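Local coordinates for GTN Reductase (Agrobacterium tumefaciens, PDB 5N6G), which is an FMN-containing ene-reductase of the Old Yellow Enzyme family that probably reduces activated carbon-carbon double bonds with NADH or NADPH as electron source, at residues I204-V215 with L248-R259. Residues are numbered along the deposited sequence; the frame is centred on the assembly and turned at random.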
loop_
_atom_site.group_PDB
_atom_site.type_symbol
_atom_site.label_atom_id
_atom_site.label_comp_id
_atom_site.label_asym_id
_atom_site.label_seq_id
_atom_site.Cartn_x
_atom_site.Cartn_y
_atom_site.Cartn_z
ATOM N N ILE A 204 -7.498 20.769 -8.368
ATOM C CA ILE A 204 -6.549 19.965 -7.605
ATOM C C ILE A 204 -6.992 19.851 -6.152
ATOM O O ILE A 204 -6.944 18.769 -5.559
ATOM C CB ILE A 204 -5.144 20.588 -7.724
ATOM C CG1 ILE A 204 -4.567 20.266 -9.099
ATOM C CG2 ILE A 204 -4.220 20.148 -6.588
ATOM C CD1 ILE A 204 -3.337 21.115 -9.441
ATOM N N GLU A 205 -7.409 20.971 -5.551
ATOM C CA GLU A 205 -7.850 20.959 -4.160
ATOM C C GLU A 205 -9.030 20.022 -3.971
ATOM O O GLU A 205 -9.116 19.308 -2.964
ATOM C CB GLU A 205 -8.238 22.376 -3.720
ATOM C CG GLU A 205 -7.074 23.403 -3.699
ATOM C CD GLU A 205 -6.609 23.952 -5.081
ATOM O OE1 GLU A 205 -7.234 23.709 -6.146
ATOM O OE2 GLU A 205 -5.577 24.659 -5.087
ATOM N N ASN A 206 -9.966 20.036 -4.916
ATOM C CA ASN A 206 -11.134 19.169 -4.810
ATOM C C ASN A 206 -10.760 17.712 -5.001
ATOM O O ASN A 206 -11.300 16.834 -4.313
ATOM C CB ASN A 206 -12.185 19.579 -5.832
ATOM C CG ASN A 206 -12.949 20.817 -5.420
ATOM O OD1 ASN A 206 -12.676 21.418 -4.366
ATOM N ND2 ASN A 206 -13.930 21.190 -6.225
ATOM N N ARG A 207 -9.871 17.421 -5.966
ATOM C CA ARG A 207 -9.473 16.033 -6.200
ATOM C C ARG A 207 -8.647 15.450 -5.051
ATOM O O ARG A 207 -8.686 14.232 -4.828
ATOM C CB ARG A 207 -8.726 15.921 -7.527
ATOM C CG ARG A 207 -9.695 16.138 -8.721
ATOM C CD ARG A 207 -9.052 15.819 -10.044
ATOM N NE ARG A 207 -8.248 16.926 -10.553
ATOM C CZ ARG A 207 -7.022 16.809 -11.052
ATOM N NH1 ARG A 207 -6.388 15.643 -11.081
ATOM N NH2 ARG A 207 -6.428 17.880 -11.555
ATOM N N ALA A 208 -7.906 16.283 -4.318
ATOM C CA ALA A 208 -7.157 15.858 -3.142
ATOM C C ALA A 208 -8.012 15.752 -1.884
ATOM O O ALA A 208 -7.536 15.233 -0.873
ATOM C CB ALA A 208 -6.019 16.842 -2.890
ATOM N N ARG A 209 -9.243 16.260 -1.923
ATOM C CA ARG A 209 -10.068 16.382 -0.724
ATOM C C ARG A 209 -10.306 15.033 -0.068
ATOM O O ARG A 209 -10.190 14.907 1.155
ATOM C CB ARG A 209 -11.405 17.023 -1.083
ATOM C CG ARG A 209 -12.312 17.274 0.112
ATOM C CD ARG A 209 -13.625 17.948 -0.317
ATOM N NE ARG A 209 -13.383 19.135 -1.137
ATOM C CZ ARG A 209 -12.919 20.287 -0.672
ATOM N NH1 ARG A 209 -12.633 20.423 0.613
ATOM N NH2 ARG A 209 -12.705 21.293 -1.502
ATOM N N PHE A 210 -10.663 14.018 -0.861
ATOM C CA PHE A 210 -10.928 12.698 -0.279
ATOM C C PHE A 210 -9.679 12.126 0.389
ATOM O O PHE A 210 -9.751 11.619 1.520
ATOM C CB PHE A 210 -11.466 11.742 -1.348
ATOM C CG PHE A 210 -11.807 10.375 -0.813
ATOM C CD1 PHE A 210 -12.850 10.210 0.101
ATOM C CD2 PHE A 210 -11.091 9.264 -1.213
ATOM C CE1 PHE A 210 -13.169 8.949 0.591
ATOM C CE2 PHE A 210 -11.404 8.004 -0.735
ATOM C CZ PHE A 210 -12.422 7.843 0.161
ATOM N N LEU A 211 -8.537 12.169 -0.297
ATOM C CA LEU A 211 -7.291 11.686 0.303
ATOM C C LEU A 211 -7.087 12.321 1.666
ATOM O O LEU A 211 -6.764 11.640 2.651
ATOM C CB LEU A 211 -6.114 11.985 -0.624
ATOM C CG LEU A 211 -4.725 11.494 -0.176
ATOM C CD1 LEU A 211 -3.809 11.343 -1.370
ATOM C CD2 LEU A 211 -4.056 12.418 0.827
ATOM N N LEU A 212 -7.244 13.640 1.748
ATOM C CA LEU A 212 -6.928 14.319 2.994
ATOM C C LEU A 212 -7.985 14.046 4.056
ATOM O O LEU A 212 -7.661 13.982 5.243
ATOM C CB LEU A 212 -6.744 15.813 2.740
ATOM C CG LEU A 212 -5.543 16.144 1.867
ATOM C CD1 LEU A 212 -5.589 17.618 1.483
ATOM C CD2 LEU A 212 -4.226 15.860 2.571
ATOM N N GLU A 213 -9.230 13.793 3.652
ATOM C CA GLU A 213 -10.244 13.391 4.624
ATOM C C GLU A 213 -9.958 12.004 5.177
ATOM O O GLU A 213 -10.177 11.764 6.374
ATOM C CB GLU A 213 -11.644 13.445 3.996
ATOM C CG GLU A 213 -12.156 14.863 3.836
ATOM C CD GLU A 213 -13.484 14.972 3.106
ATOM O OE1 GLU A 213 -13.913 14.003 2.454
ATOM O OE2 GLU A 213 -14.102 16.059 3.183
ATOM N N VAL A 214 -9.472 11.088 4.325
ATOM C CA VAL A 214 -9.073 9.763 4.797
ATOM C C VAL A 214 -7.927 9.893 5.788
ATOM O O VAL A 214 -7.961 9.312 6.874
ATOM C CB VAL A 214 -8.698 8.842 3.617
ATOM C CG1 VAL A 214 -8.094 7.538 4.128
ATOM C CG2 VAL A 214 -9.914 8.575 2.728
ATOM N N VAL A 215 -6.897 10.672 5.436
ATOM C CA VAL A 215 -5.757 10.828 6.338
ATOM C C VAL A 215 -6.207 11.395 7.677
ATOM O O VAL A 215 -5.811 10.912 8.736
ATOM C CB VAL A 215 -4.668 11.711 5.694
ATOM C CG1 VAL A 215 -3.594 12.082 6.726
ATOM C CG2 VAL A 215 -4.046 11.009 4.533
ATOM N N LEU A 248 -0.376 18.506 -8.906
ATOM C CA LEU A 248 -1.306 17.721 -8.115
ATOM C C LEU A 248 -0.613 17.129 -6.910
ATOM O O LEU A 248 -1.060 17.309 -5.761
ATOM C CB LEU A 248 -1.861 16.600 -8.987
ATOM C CG LEU A 248 -2.825 15.590 -8.370
ATOM C CD1 LEU A 248 -4.118 16.246 -7.890
ATOM C CD2 LEU A 248 -3.077 14.482 -9.396
ATOM N N TYR A 249 0.473 16.402 -7.165
ATOM C CA TYR A 249 1.160 15.678 -6.105
ATOM C C TYR A 249 1.984 16.603 -5.217
ATOM O O TYR A 249 2.076 16.360 -4.011
ATOM C CB TYR A 249 2.005 14.564 -6.716
ATOM C CG TYR A 249 1.167 13.333 -6.902
ATOM C CD1 TYR A 249 1.031 12.397 -5.873
ATOM C CD2 TYR A 249 0.438 13.144 -8.064
ATOM C CE1 TYR A 249 0.245 11.280 -6.032
ATOM C CE2 TYR A 249 -0.370 12.048 -8.224
ATOM C CZ TYR A 249 -0.466 11.120 -7.211
ATOM O OH TYR A 249 -1.282 10.044 -7.407
ATOM N N ASN A 250 2.542 17.686 -5.760
ATOM C CA ASN A 250 3.188 18.660 -4.891
ATOM C C ASN A 250 2.177 19.257 -3.930
ATOM O O ASN A 250 2.480 19.433 -2.753
ATOM C CB ASN A 250 3.882 19.741 -5.710
ATOM C CG ASN A 250 5.253 19.291 -6.258
ATOM O OD1 ASN A 250 5.548 18.086 -6.372
ATOM N ND2 ASN A 250 6.082 20.265 -6.609
ATOM N N TYR A 251 0.959 19.537 -4.398
ATOM C CA TYR A 251 -0.080 20.038 -3.500
ATOM C C TYR A 251 -0.400 19.013 -2.424
ATOM O O TYR A 251 -0.509 19.354 -1.243
ATOM C CB TYR A 251 -1.346 20.397 -4.283
ATOM C CG TYR A 251 -2.511 20.747 -3.381
ATOM C CD1 TYR A 251 -2.669 22.030 -2.895
ATOM C CD2 TYR A 251 -3.433 19.788 -3.014
ATOM C CE1 TYR A 251 -3.723 22.340 -2.049
ATOM C CE2 TYR A 251 -4.461 20.076 -2.176
ATOM C CZ TYR A 251 -4.612 21.353 -1.697
ATOM O OH TYR A 251 -5.663 21.678 -0.840
ATOM N N VAL A 252 -0.575 17.752 -2.820
ATOM C CA VAL A 252 -0.919 16.702 -1.860
ATOM C C VAL A 252 0.114 16.651 -0.744
ATOM O O VAL A 252 -0.236 16.662 0.444
ATOM C CB VAL A 252 -1.051 15.344 -2.567
ATOM C CG1 VAL A 252 -1.044 14.202 -1.566
ATOM C CG2 VAL A 252 -2.353 15.338 -3.381
ATOM N N VAL A 253 1.400 16.577 -1.101
ATOM C CA VAL A 253 2.383 16.414 -0.027
ATOM C C VAL A 253 2.615 17.710 0.736
ATOM O O VAL A 253 2.991 17.663 1.911
ATOM C CB VAL A 253 3.738 15.840 -0.482
ATOM C CG1 VAL A 253 3.628 14.400 -0.780
ATOM C CG2 VAL A 253 4.378 16.664 -1.603
ATOM N N GLU A 254 2.390 18.881 0.129
ATOM C CA GLU A 254 2.397 20.106 0.909
ATOM C C GLU A 254 1.367 20.020 2.030
ATOM O O GLU A 254 1.642 20.398 3.170
ATOM C CB GLU A 254 2.115 21.293 -0.008
ATOM C CG GLU A 254 2.049 22.611 0.687
ATOM C CD GLU A 254 1.218 23.635 -0.070
ATOM O OE1 GLU A 254 0.857 23.380 -1.244
ATOM O OE2 GLU A 254 0.907 24.690 0.523
ATOM N N GLN A 255 0.182 19.510 1.717
ATOM C CA GLN A 255 -0.837 19.370 2.744
ATOM C C GLN A 255 -0.471 18.288 3.746
ATOM O O GLN A 255 -0.697 18.455 4.947
ATOM C CB GLN A 255 -2.194 19.071 2.112
ATOM C CG GLN A 255 -2.655 20.105 1.114
ATOM C CD GLN A 255 -2.331 21.534 1.490
ATOM O OE1 GLN A 255 -2.694 22.006 2.557
ATOM N NE2 GLN A 255 -1.636 22.232 0.604
ATOM N N LEU A 256 0.109 17.166 3.278
ATOM C CA LEU A 256 0.527 16.110 4.195
ATOM C C LEU A 256 1.648 16.575 5.112
ATOM O O LEU A 256 1.766 16.093 6.241
ATOM C CB LEU A 256 0.954 14.867 3.412
ATOM C CG LEU A 256 -0.176 14.186 2.643
ATOM C CD1 LEU A 256 0.417 13.049 1.809
ATOM C CD2 LEU A 256 -1.271 13.631 3.501
ATOM N N GLY A 257 2.471 17.517 4.645
ATOM C CA GLY A 257 3.539 18.068 5.461
ATOM C C GLY A 257 3.059 18.809 6.681
ATOM O O GLY A 257 3.845 19.073 7.599
ATOM N N LYS A 258 1.782 19.167 6.708
ATOM C CA LYS A 258 1.173 19.877 7.820
ATOM C C LYS A 258 0.610 18.947 8.882
ATOM O O LYS A 258 0.203 19.438 9.956
ATOM C CB LYS A 258 0.051 20.764 7.296
ATOM C CG LYS A 258 0.493 21.868 6.343
ATOM C CD LYS A 258 -0.709 22.496 5.691
ATOM C CE LYS A 258 -0.303 23.610 4.742
ATOM N NZ LYS A 258 -1.531 24.214 4.144
ATOM N N ARG A 259 0.624 17.637 8.640
ATOM C CA ARG A 259 -0.166 16.684 9.423
ATOM C C ARG A 259 0.627 15.736 10.326
ATOM O O ARG A 259 0.037 14.807 10.884
ATOM C CB ARG A 259 -1.063 15.900 8.473
ATOM C CG ARG A 259 -2.221 16.794 7.988
ATOM C CD ARG A 259 -2.805 16.340 6.721
ATOM N NE ARG A 259 -4.175 16.808 6.541
ATOM C CZ ARG A 259 -4.533 17.936 5.926
ATOM N NH1 ARG A 259 -3.633 18.778 5.426
ATOM N NH2 ARG A 259 -5.823 18.212 5.789
HETATM O O HOH W 1 -7.677 19.656 -0.643
#
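Leu212 and Leu256 meet through their CD2 methyls, 3.8 Å apart, toward the C-terminal end of an apolar seam between helices 204-215 and 248-256. The two axes cross at -50° and approach to 9.9 Å. On the buried side branched aliphatic residues suit the seam because their methyls fill it by van der Waals contact: Leu211 sends CD1 to Val252 CG1 and CD2 to Leu256 CD2, and Val215 adds CG2 to that same Leu256 methyl. Ala208, with a single methyl, seems suited to a position where the helices lie near each other; its CB lies 4.0 Å from Val252 CG2 and also meets the edge of the Tyr251 ring in plane, 3.7 Å from CE2. Leu248 CD1 touches Ile204 CG2 at 4.1 Å and covers one face of the Arg207 guanidinium, whose NH1 bonds to Leu189 O and Glu242.

Tyr251 marks the change toward solvent. A chi1 of 172° places CG opposite the backbone N and carries the ring across to helix 204-215, where Ile204 CG2 packs against CD2 and the aliphatic CG of Glu205 lies 3.6 Å from OH. A tyrosine fits this border: its ring joins the apolar layer while its hydroxyl, 2.9 Å from the oxygen of water 1, is linked through that water to Glu205 O. Glu205 itself is exposed, contributing methylenes rather than charge. At the far end, Arg259 lays one guanidinium face over Leu212 CD2, while at its edge NH1 donates to Gln255 O at 3.0 Å. Its NE forms a salt bridge with Asp216.

In this eight-stranded TIM barrel, the helices follow strands 174-178 and 227-231 in the chain. Leu211 also touches helix 184-189, Phe210 and Val214 face helix 150-169, and Val253 packs on helix 286-295, continuing the ring of helices around the barrel.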